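Fibronectin type III domain-containing protein (Simiduia agarivorans, PDB 6P2K) probably hydrolyses beta-glucan chains such as xyloglucan through its family 74 glycoside hydrolase part, a pair of seven-bladed beta-propellers that here carries bound zinc. Local coordinates at residues S104-P109 with Y167-D172; S320-W325 with W371-S376; A671-S676 with L714-F719. All coordinates share one frame; numbering follows the deposited sequence.

Three contacts of this two-propeller chain differ in burial and in chemistry. Interaction 1 joins the first strands of two successive blades in the first propeller, mainly through apolar and CH-pi contacts, and is partly buried. Interaction 2 is fully buried, where the chain leaves the last blade of that propeller for the second; an asparagine, an aspartate and a tyrosine hold irregular backbone there. Interaction 3, in the second propeller, is partly exposed and sets the end of helix 666-672 against strand 714-723 with two reciprocal side-chain-to-carbonyl bonds. They share no elements, and no two of them touch; the nearest atoms of interactions 1 and 2 are about 19 Å apart.

Interaction 1 (S104-P109 with Y167-D172); sequences SIAFKP and YSVVFD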
loop_
_atom_site.group_PDB
_atom_site.type_symbol
_atom_site.label_atom_id
_atom_site.label_comp_id
_atom_site.label_asym_id
_atom_site.label_seq_id
_atom_site.Cartn_x
_atom_site.Cartn_y
_atom_site.Cartn_z
ATOM N N SER B 104 -48.916 -18.665 -33.039
ATOM C CA SER B 104 -48.568 -19.973 -33.580
ATOM C C SER B 104 -48.861 -19.996 -35.072
ATOM O O SER B 104 -49.930 -19.551 -35.501
ATOM C CB SER B 104 -49.347 -21.095 -32.880
ATOM O OG SER B 104 -49.463 -20.868 -31.487
ATOM N N ILE B 105 -47.913 -20.508 -35.856
ATOM C CA ILE B 105 -48.114 -20.748 -37.283
ATOM C C ILE B 105 -47.556 -22.126 -37.612
ATOM O O ILE B 105 -46.421 -22.445 -37.242
ATOM C CB ILE B 105 -47.444 -19.672 -38.163
ATOM C CG1 ILE B 105 -47.779 -18.268 -37.661
ATOM C CG2 ILE B 105 -47.882 -19.825 -39.610
ATOM C CD1 ILE B 105 -46.613 -17.301 -37.743
ATOM N N ALA B 106 -48.352 -22.943 -38.301
ATOM C CA ALA B 106 -47.952 -24.303 -38.634
ATOM C C ALA B 106 -48.394 -24.640 -40.050
ATOM O O ALA B 106 -49.501 -24.285 -40.466
ATOM C CB ALA B 106 -48.540 -25.318 -37.645
ATOM N N PHE B 107 -47.525 -25.334 -40.780
ATOM C CA PHE B 107 -47.781 -25.740 -42.154
ATOM C C PHE B 107 -48.108 -27.228 -42.223
ATOM O O PHE B 107 -47.747 -28.012 -41.343
ATOM C CB PHE B 107 -46.574 -25.435 -43.046
ATOM C CG PHE B 107 -46.202 -23.981 -43.095
ATOM C CD1 PHE B 107 -45.335 -23.443 -42.161
ATOM C CD2 PHE B 107 -46.716 -23.156 -44.079
ATOM C CE1 PHE B 107 -44.990 -22.109 -42.205
ATOM C CE2 PHE B 107 -46.373 -21.821 -44.127
ATOM C CZ PHE B 107 -45.508 -21.297 -43.189
ATOM N N LYS B 108 -48.790 -27.608 -43.293
ATOM C CA LYS B 108 -49.133 -29.010 -43.500
ATOM C C LYS B 108 -47.959 -29.739 -44.146
ATOM O O LYS B 108 -47.373 -29.227 -45.105
ATOM C CB LYS B 108 -50.377 -29.131 -44.375
ATOM C CG LYS B 108 -50.788 -30.557 -44.702
ATOM C CD LYS B 108 -52.179 -30.589 -45.320
ATOM C CE LYS B 108 -52.449 -31.910 -46.021
ATOM N NZ LYS B 108 -53.779 -31.914 -46.699
ATOM N N PRO B 109 -47.578 -30.912 -43.645
ATOM C CA PRO B 109 -46.478 -31.657 -44.270
ATOM C C PRO B 109 -46.832 -32.066 -45.693
ATOM O O PRO B 109 -47.893 -32.638 -45.947
ATOM C CB PRO B 109 -46.309 -32.876 -43.354
ATOM C CG PRO B 109 -46.916 -32.459 -42.048
ATOM C CD PRO B 109 -48.060 -31.564 -42.417
ATOM N N TYR B 167 -51.475 -22.261 -27.522
ATOM C CA TYR B 167 -50.037 -22.299 -27.300
ATOM C C TYR B 167 -49.270 -23.009 -28.408
ATOM O O TYR B 167 -48.191 -22.548 -28.792
ATOM C CB TYR B 167 -49.734 -22.961 -25.952
ATOM C CG TYR B 167 -50.232 -22.152 -24.776
ATOM C CD1 TYR B 167 -49.604 -20.970 -24.406
ATOM C CD2 TYR B 167 -51.337 -22.565 -24.041
ATOM C CE1 TYR B 167 -50.059 -20.225 -23.334
ATOM C CE2 TYR B 167 -51.799 -21.825 -22.965
ATOM C CZ TYR B 167 -51.158 -20.657 -22.616
ATOM O OH TYR B 167 -51.611 -19.916 -21.550
ATOM N N SER B 168 -49.791 -24.112 -28.946
ATOM C CA SER B 168 -49.086 -24.803 -30.016
ATOM C C SER B 168 -50.075 -25.478 -30.957
ATOM O O SER B 168 -51.221 -25.764 -30.599
ATOM C CB SER B 168 -48.082 -25.827 -29.466
ATOM O OG SER B 168 -48.561 -26.441 -28.284
ATOM N N VAL B 169 -49.602 -25.717 -32.180
ATOM C CA VAL B 169 -50.352 -26.376 -33.244
ATOM C C VAL B 169 -49.374 -27.287 -33.971
ATOM O O VAL B 169 -48.387 -26.807 -34.539
ATOM C CB VAL B 169 -50.975 -25.368 -34.228
ATOM C CG1 VAL B 169 -51.516 -26.085 -35.455
ATOM C CG2 VAL B 169 -52.069 -24.553 -33.551
ATOM N N VAL B 170 -49.630 -28.595 -33.953
ATOM C CA VAL B 170 -48.667 -29.573 -34.446
ATOM C C VAL B 170 -49.370 -30.585 -35.342
ATOM O O VAL B 170 -50.378 -31.183 -34.945
ATOM C CB VAL B 170 -47.939 -30.282 -33.287
ATOM C CG1 VAL B 170 -48.940 -30.844 -32.286
ATOM C CG2 VAL B 170 -47.023 -31.375 -33.820
ATOM N N PHE B 171 -48.829 -30.781 -36.542
ATOM C CA PHE B 171 -49.326 -31.777 -37.479
ATOM C C PHE B 171 -48.732 -33.152 -37.182
ATOM O O PHE B 171 -47.715 -33.290 -36.497
ATOM C CB PHE B 171 -48.985 -31.385 -38.917
ATOM C CG PHE B 171 -49.886 -30.337 -39.496
ATOM C CD1 PHE B 171 -49.721 -29.003 -39.165
ATOM C CD2 PHE B 171 -50.889 -30.685 -40.388
ATOM C CE1 PHE B 171 -50.546 -28.035 -39.705
ATOM C CE2 PHE B 171 -51.718 -29.722 -40.931
ATOM C CZ PHE B 171 -51.547 -28.395 -40.588
ATOM N N ASP B 172 -49.385 -34.179 -37.724
ATOM C CA ASP B 172 -48.872 -35.544 -37.702
ATOM C C ASP B 172 -48.046 -35.747 -38.968
ATOM O O ASP B 172 -48.591 -35.762 -40.077
ATOM C CB ASP B 172 -50.021 -36.548 -37.609
ATOM C CG ASP B 172 -49.552 -38.002 -37.632
ATOM O OD1 ASP B 172 -48.338 -38.258 -37.777
ATOM O OD2 ASP B 172 -50.407 -38.902 -37.487
HETATM O O HOH W 1 -47.779 -20.004 -28.815
#
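F171 presses its ring against the backbone of F107 and K108, and this end of the pairing is its tight end. The ring reaches across because CG stands opposite the carbonyl carbon, beside the backbone N (chi1 -79°). One face receives the CA of K108 in a CH-pi contact, 3.8 Å from the ring centroid and 15° off the normal. F107 O sits over the same face nearer the rim, 3.1 Å from F171 CD1. P109 closes in obliquely, its CD 3.6 Å from F171 CD2, while A106 CB meets the ring edge near its plane. A106 also nestles against V169, with CB 3.4 Å from V169 O and 3.8 Å from V169 CG1.

Toward S104 the fit is looser. A water bridges S104 OG (3.3 Å) and Y167 O, to which it donates at 2.6 Å. At the other end the extended chain of K108 leads away from F171, and its NZ hydrogen-bonds N177 OD1 in the loop after strand 166-171.

The two strands run parallel, with axes 1° apart, as expected for the first strands of consecutive propeller blades packed face to face. Each strand spends its backbone bonds inside its own sheet: A106 pairs with I116, and Y167 and S168 both face G182 in a classic beta bulge. Between the two strands themselves, contact is therefore mainly van der Waals and CH-pi, and depends on complementary shape, with polar links at the ends through K108 and one water.

Interaction 2 (S320-W325 with W371-S376); sequences SWDIGW and WQNKYS
N373 OD1 is gripped by two backbone N-H groups of its own turn: Y375 N at 2.9 Å, approaching nearly along the C=O axis, and S376 N at 3.0 Å, from a more bent direction. The first bond makes an Asx turn, which the second widens to an Asx motif, and together they fix the amide's rotation. With CG anti to the backbone N (chi1 169°), the amide is carried to D322 and ND2 has two acceptors near its plane. One is S376 OG; the other, across the contact, is D322 OD2 at 3.0 Å, met from above the carboxylate plane, with the two flat groups 53° apart. The aspartate is itself steadied, since its OD1 accepts G324 N in a second Asx turn and also bonds the hydroxyl of Y393.

All this happens at the junction of the two propellers. Strand 368-373 is the outermost strand of the last blade of the first propeller, and the chain passes straight from it into strand 376-379 of the second. Y375, within that short connection, donates its hydroxyl OH to I323 O at 2.6 Å and accepts from D326 N. Its ring turns an edge to the face of W325 in an offset edge-to-face pair, planes at 68°; W325 NE1 bonds G12 O. G324, which has no side chain, lets Y375 OH come within 3.2 Å of its CA. Farther back, W321 CB touches W371 CB at 3.8 Å, and one water links D322 N to W371 O.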
loop_
_atom_site.group_PDB
_atom_site.type_symbol
_atom_site.label_atom_id
_atom_site.label_comp_id
_atom_site.label_asym_id
_atom_site.label_seq_id
_atom_site.Cartn_x
_atom_site.Cartn_y
_atom_site.Cartn_z
ATOM N N SER B 320 -18.889 -23.836 -17.497
ATOM C CA SER B 320 -18.838 -24.623 -18.723
ATOM C C SER B 320 -19.505 -23.937 -19.911
ATOM O O SER B 320 -19.469 -24.484 -21.018
ATOM C CB SER B 320 -19.477 -25.998 -18.495
ATOM O OG SER B 320 -20.873 -25.890 -18.291
ATOM N N TRP B 321 -20.114 -22.768 -19.716
ATOM C CA TRP B 321 -20.659 -22.007 -20.831
ATOM C C TRP B 321 -20.525 -20.519 -20.535
ATOM O O TRP B 321 -20.489 -20.103 -19.376
ATOM C CB TRP B 321 -22.124 -22.375 -21.127
ATOM C CG TRP B 321 -23.019 -22.465 -19.926
ATOM C CD1 TRP B 321 -23.110 -23.506 -19.047
ATOM C CD2 TRP B 321 -23.967 -21.485 -19.484
ATOM N NE1 TRP B 321 -24.048 -23.231 -18.080
ATOM C CE2 TRP B 321 -24.588 -21.997 -18.324
ATOM C CE3 TRP B 321 -24.348 -20.225 -19.953
ATOM C CZ2 TRP B 321 -25.571 -21.291 -17.629
ATOM C CZ3 TRP B 321 -25.322 -19.526 -19.263
ATOM C CH2 TRP B 321 -25.921 -20.060 -18.112
ATOM N N ASP B 322 -20.440 -19.725 -21.599
ATOM C CA ASP B 322 -20.259 -18.281 -21.484
ATOM C C ASP B 322 -21.593 -17.636 -21.129
ATOM O O ASP B 322 -22.497 -17.550 -21.968
ATOM C CB ASP B 322 -19.700 -17.711 -22.785
ATOM C CG ASP B 322 -19.579 -16.191 -22.760
ATOM O OD1 ASP B 322 -19.529 -15.603 -21.656
ATOM O OD2 ASP B 322 -19.536 -15.582 -23.855
ATOM N N ILE B 323 -21.719 -17.166 -19.887
ATOM C CA ILE B 323 -22.957 -16.524 -19.461
ATOM C C ILE B 323 -23.109 -15.123 -20.035
ATOM O O ILE B 323 -24.187 -14.526 -19.916
ATOM C CB ILE B 323 -23.037 -16.516 -17.920
ATOM C CG1 ILE B 323 -24.487 -16.328 -17.461
ATOM C CG2 ILE B 323 -22.113 -15.452 -17.331
ATOM C CD1 ILE B 323 -24.759 -16.811 -16.050
ATOM N N GLY B 324 -22.072 -14.592 -20.682
ATOM C CA GLY B 324 -22.190 -13.261 -21.248
ATOM C C GLY B 324 -22.259 -12.197 -20.162
ATOM O O GLY B 324 -21.871 -12.412 -19.010
ATOM N N TRP B 325 -22.771 -11.023 -20.544
ATOM C CA TRP B 325 -22.868 -9.944 -19.568
ATOM C C TRP B 325 -24.017 -10.158 -18.593
ATOM O O TRP B 325 -23.934 -9.712 -17.442
ATOM C CB TRP B 325 -23.008 -8.582 -20.265
ATOM C CG TRP B 325 -24.275 -8.351 -21.062
ATOM C CD1 TRP B 325 -24.408 -8.407 -22.422
ATOM C CD2 TRP B 325 -25.566 -7.984 -20.552
ATOM N NE1 TRP B 325 -25.699 -8.114 -22.787
ATOM C CE2 TRP B 325 -26.431 -7.852 -21.658
ATOM C CE3 TRP B 325 -26.078 -7.764 -19.268
ATOM C CZ2 TRP B 325 -27.777 -7.510 -21.519
ATOM C CZ3 TRP B 325 -27.418 -7.429 -19.133
ATOM C CH2 TRP B 325 -28.250 -7.303 -20.254
ATOM N N TRP B 371 -23.024 -25.325 -25.015
ATOM C CA TRP B 371 -23.830 -24.118 -25.107
ATOM C C TRP B 371 -22.984 -22.928 -25.540
ATOM O O TRP B 371 -21.870 -22.728 -25.050
ATOM C CB TRP B 371 -24.510 -23.843 -23.766
ATOM C CG TRP B 371 -25.596 -24.833 -23.515
ATOM C CD1 TRP B 371 -25.499 -26.004 -22.817
ATOM C CD2 TRP B 371 -26.937 -24.768 -24.006
ATOM N NE1 TRP B 371 -26.706 -26.662 -22.830
ATOM C CE2 TRP B 371 -27.606 -25.923 -23.553
ATOM C CE3 TRP B 371 -27.641 -23.839 -24.778
ATOM C CZ2 TRP B 371 -28.942 -26.173 -23.845
ATOM C CZ3 TRP B 371 -28.970 -24.088 -25.065
ATOM C CH2 TRP B 371 -29.606 -25.247 -24.602
ATOM N N GLN B 372 -23.528 -22.139 -26.466
ATOM C CA GLN B 372 -22.819 -21.031 -27.092
ATOM C C GLN B 372 -23.605 -19.742 -26.897
ATOM O O GLN B 372 -24.823 -19.713 -27.105
ATOM C CB GLN B 372 -22.598 -21.294 -28.587
ATOM C CG GLN B 372 -21.889 -22.608 -28.892
ATOM C CD GLN B 372 -21.896 -22.960 -30.377
ATOM O OE1 GLN B 372 -22.002 -22.083 -31.238
ATOM N NE2 GLN B 372 -21.778 -24.252 -30.679
ATOM N N ASN B 373 -22.900 -18.685 -26.503
ATOM C CA ASN B 373 -23.495 -17.365 -26.320
ATOM C C ASN B 373 -23.764 -16.742 -27.688
ATOM O O ASN B 373 -22.831 -16.508 -28.462
ATOM C CB ASN B 373 -22.543 -16.509 -25.477
ATOM C CG ASN B 373 -22.908 -15.025 -25.434
ATOM O OD1 ASN B 373 -23.848 -14.554 -26.077
ATOM N ND2 ASN B 373 -22.137 -14.277 -24.654
ATOM N N LYS B 374 -25.041 -16.467 -27.983
ATOM C CA LYS B 374 -25.444 -15.917 -29.274
ATOM C C LYS B 374 -26.121 -14.556 -29.132
ATOM O O LYS B 374 -26.948 -14.178 -29.963
ATOM C CB LYS B 374 -26.368 -16.885 -30.013
ATOM C CG LYS B 374 -25.730 -18.226 -30.355
ATOM C CD LYS B 374 -24.646 -18.066 -31.414
ATOM C CE LYS B 374 -24.104 -19.418 -31.857
ATOM N NZ LYS B 374 -23.396 -19.325 -33.159
ATOM N N TYR B 375 -25.792 -13.808 -28.081
ATOM C CA TYR B 375 -26.334 -12.467 -27.921
ATOM C C TYR B 375 -25.283 -11.395 -27.690
ATOM O O TYR B 375 -25.557 -10.225 -27.989
ATOM C CB TYR B 375 -27.366 -12.425 -26.776
ATOM C CG TYR B 375 -26.810 -12.517 -25.366
ATOM C CD1 TYR B 375 -26.449 -13.743 -24.813
ATOM C CD2 TYR B 375 -26.682 -11.379 -24.575
ATOM C CE1 TYR B 375 -25.954 -13.832 -23.523
ATOM C CE2 TYR B 375 -26.189 -11.455 -23.284
ATOM C CZ TYR B 375 -25.829 -12.682 -22.761
ATOM O OH TYR B 375 -25.345 -12.754 -21.473
ATOM N N SER B 376 -24.094 -11.743 -27.205
ATOM C CA SER B 376 -23.063 -10.751 -26.941
ATOM C C SER B 376 -21.699 -11.382 -27.172
ATOM O O SER B 376 -21.547 -12.607 -27.152
ATOM C CB SER B 376 -23.170 -10.196 -25.517
ATOM O OG SER B 376 -23.174 -11.238 -24.557
HETATM O O HOH W 2 -21.808 -25.953 -22.349
HETATM O O HOH W 3 -19.751 -24.031 -24.373
HETATM O O HOH W 4 -20.139 -20.856 -24.289
#

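Interaction 3 (A671-S676 with L714-F719); sequences AVRPTS and LGYGVF
R673 and Y716 lie alongside each other, running in opposite senses; Y716 by its terminal OH and R673 by NE each donate to the other's backbone carbonyl. The bond from Y716 OH to R673 O is 2.7 Å long, nearly in line with the C=O bond. In return R673 NE donates to Y716 O at 2.8 Å, lying in the carbonyl plane, while the acceptor stays close to the guanidinium plane. For R673, CG anti to the backbone N (chi1 -178°) and a chain extended to NE carry NE to Y716 O, and the guanidinium stands almost perpendicular to the phenol ring, at 82°. G717 offers no side chain, and R673 CD passes 3.9 Å from its CA. A water accepts from R673 NH2 and donates to G715 O, while R673 NH1 forms a salt bridge with D733, so the arginine head is held from several directions.

F719 continues the contact: R673 CB rests obliquely against its ring, 3.7 Å from CE2, and V672 CG1 reaches the ring edge at CD2. On the other flank, T675 CG2 approaches Y716 OH to 3.3 Å at the ring edge.

R673 is the first residue past helix 666-672 to leave helical geometry. Strand 714-723 lies between strands 702-709 and 729-733 of one blade, Y716 and G717 both pairing with Y707, and M670 of the helix also packs on Y716.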
loop_
_atom_site.group_PDB
_atom_site.type_symbol
_atom_site.label_atom_id
_atom_site.label_comp_id
_atom_site.label_asym_id
_atom_site.label_seq_id
_atom_site.Cartn_x
_atom_site.Cartn_y
_atom_site.Cartn_z
ATOM N N ALA B 671 -46.384 18.006 -40.279
ATOM C CA ALA B 671 -45.951 18.729 -41.470
ATOM C C ALA B 671 -44.497 18.422 -41.811
ATOM O O ALA B 671 -44.156 18.251 -42.986
ATOM C CB ALA B 671 -46.147 20.232 -41.275
ATOM N N VAL B 672 -43.629 18.342 -40.799
ATOM C CA VAL B 672 -42.216 18.074 -41.045
ATOM C C VAL B 672 -41.987 16.601 -41.372
ATOM O O VAL B 672 -41.096 16.267 -42.163
ATOM C CB VAL B 672 -41.385 18.522 -39.829
ATOM C CG1 VAL B 672 -39.928 18.104 -39.970
ATOM C CG2 VAL B 672 -41.491 20.030 -39.646
ATOM N N ARG B 673 -42.785 15.703 -40.796
ATOM C CA ARG B 673 -42.685 14.263 -41.039
ATOM C C ARG B 673 -44.074 13.747 -41.395
ATOM O O ARG B 673 -44.865 13.396 -40.508
ATOM C CB ARG B 673 -42.116 13.538 -39.820
ATOM C CG ARG B 673 -41.934 12.033 -39.993
ATOM C CD ARG B 673 -41.057 11.482 -38.880
ATOM N NE ARG B 673 -41.003 10.024 -38.869
ATOM C CZ ARG B 673 -40.200 9.298 -39.638
ATOM N NH1 ARG B 673 -39.381 9.891 -40.498
ATOM N NH2 ARG B 673 -40.220 7.977 -39.551
ATOM N N PRO B 674 -44.406 13.700 -42.685
ATOM C CA PRO B 674 -45.743 13.248 -43.091
ATOM C C PRO B 674 -46.003 11.812 -42.664
ATOM O O PRO B 674 -45.089 10.988 -42.583
ATOM C CB PRO B 674 -45.713 13.379 -44.619
ATOM C CG PRO B 674 -44.640 14.396 -44.890
ATOM C CD PRO B 674 -43.606 14.167 -43.830
ATOM N N THR B 675 -47.277 11.513 -42.391
ATOM C CA THR B 675 -47.662 10.165 -41.984
ATOM C C THR B 675 -47.311 9.128 -43.040
ATOM O O THR B 675 -47.310 7.930 -42.737
ATOM C CB THR B 675 -49.158 10.111 -41.671
ATOM O OG1 THR B 675 -49.909 10.423 -42.850
ATOM C CG2 THR B 675 -49.506 11.124 -40.585
ATOM N N SER B 676 -47.001 9.561 -44.261
ATOM C CA SER B 676 -46.466 8.684 -45.290
ATOM C C SER B 676 -45.255 7.877 -44.825
ATOM O O SER B 676 -44.954 6.844 -45.429
ATOM C CB SER B 676 -46.104 9.529 -46.513
ATOM O OG SER B 676 -44.713 9.834 -46.511
ATOM N N LEU B 714 -45.610 2.977 -30.316
ATOM C CA LEU B 714 -45.546 3.639 -31.609
ATOM C C LEU B 714 -44.746 4.924 -31.476
ATOM O O LEU B 714 -45.057 5.771 -30.631
ATOM C CB LEU B 714 -46.948 3.933 -32.143
ATOM C CG LEU B 714 -47.811 2.693 -32.387
ATOM C CD1 LEU B 714 -49.257 3.082 -32.653
ATOM C CD2 LEU B 714 -47.249 1.883 -33.546
ATOM N N GLY B 715 -43.709 5.058 -32.297
ATOM C CA GLY B 715 -42.928 6.277 -32.336
ATOM C C GLY B 715 -43.182 7.056 -33.608
ATOM O O GLY B 715 -42.959 6.540 -34.708
ATOM N N TYR B 716 -43.663 8.294 -33.479
ATOM C CA TYR B 716 -43.943 9.087 -34.671
ATOM C C TYR B 716 -42.654 9.543 -35.340
ATOM O O TYR B 716 -42.493 9.408 -36.558
ATOM C CB TYR B 716 -44.821 10.292 -34.328
ATOM C CG TYR B 716 -45.406 10.920 -35.568
ATOM C CD1 TYR B 716 -44.669 11.818 -36.331
ATOM C CD2 TYR B 716 -46.682 10.587 -36.001
ATOM C CE1 TYR B 716 -45.192 12.374 -37.484
ATOM C CE2 TYR B 716 -47.214 11.142 -37.151
ATOM C CZ TYR B 716 -46.464 12.034 -37.888
ATOM O OH TYR B 716 -46.987 12.589 -39.033
ATOM N N GLY B 717 -41.729 10.097 -34.561
ATOM C CA GLY B 717 -40.493 10.595 -35.127
ATOM C C GLY B 717 -39.670 11.422 -34.164
ATOM O O GLY B 717 -40.163 11.857 -33.118
ATOM N N VAL B 718 -38.404 11.635 -34.511
ATOM C CA VAL B 718 -37.479 12.452 -33.732
ATOM C C VAL B 718 -37.280 13.761 -34.478
ATOM O O VAL B 718 -37.047 13.760 -35.693
ATOM C CB VAL B 718 -36.137 11.731 -33.515
ATOM C CG1 VAL B 718 -35.262 12.510 -32.535
ATOM C CG2 VAL B 718 -36.381 10.311 -33.026
ATOM N N PHE B 719 -37.376 14.875 -33.759
ATOM C CA PHE B 719 -37.342 16.194 -34.376
ATOM C C PHE B 719 -36.276 17.060 -33.726
ATOM O O PHE B 719 -36.152 17.102 -32.500
ATOM C CB PHE B 719 -38.711 16.875 -34.286
ATOM C CG PHE B 719 -39.811 16.085 -34.932
ATOM C CD1 PHE B 719 -40.519 15.133 -34.208
ATOM C CD2 PHE B 719 -40.121 16.272 -36.273
ATOM C CE1 PHE B 719 -41.524 14.396 -34.805
ATOM C CE2 PHE B 719 -41.127 15.542 -36.876
ATOM C CZ PHE B 719 -41.831 14.602 -36.142
HETATM O O HOH W 5 -41.106 6.776 -37.076
#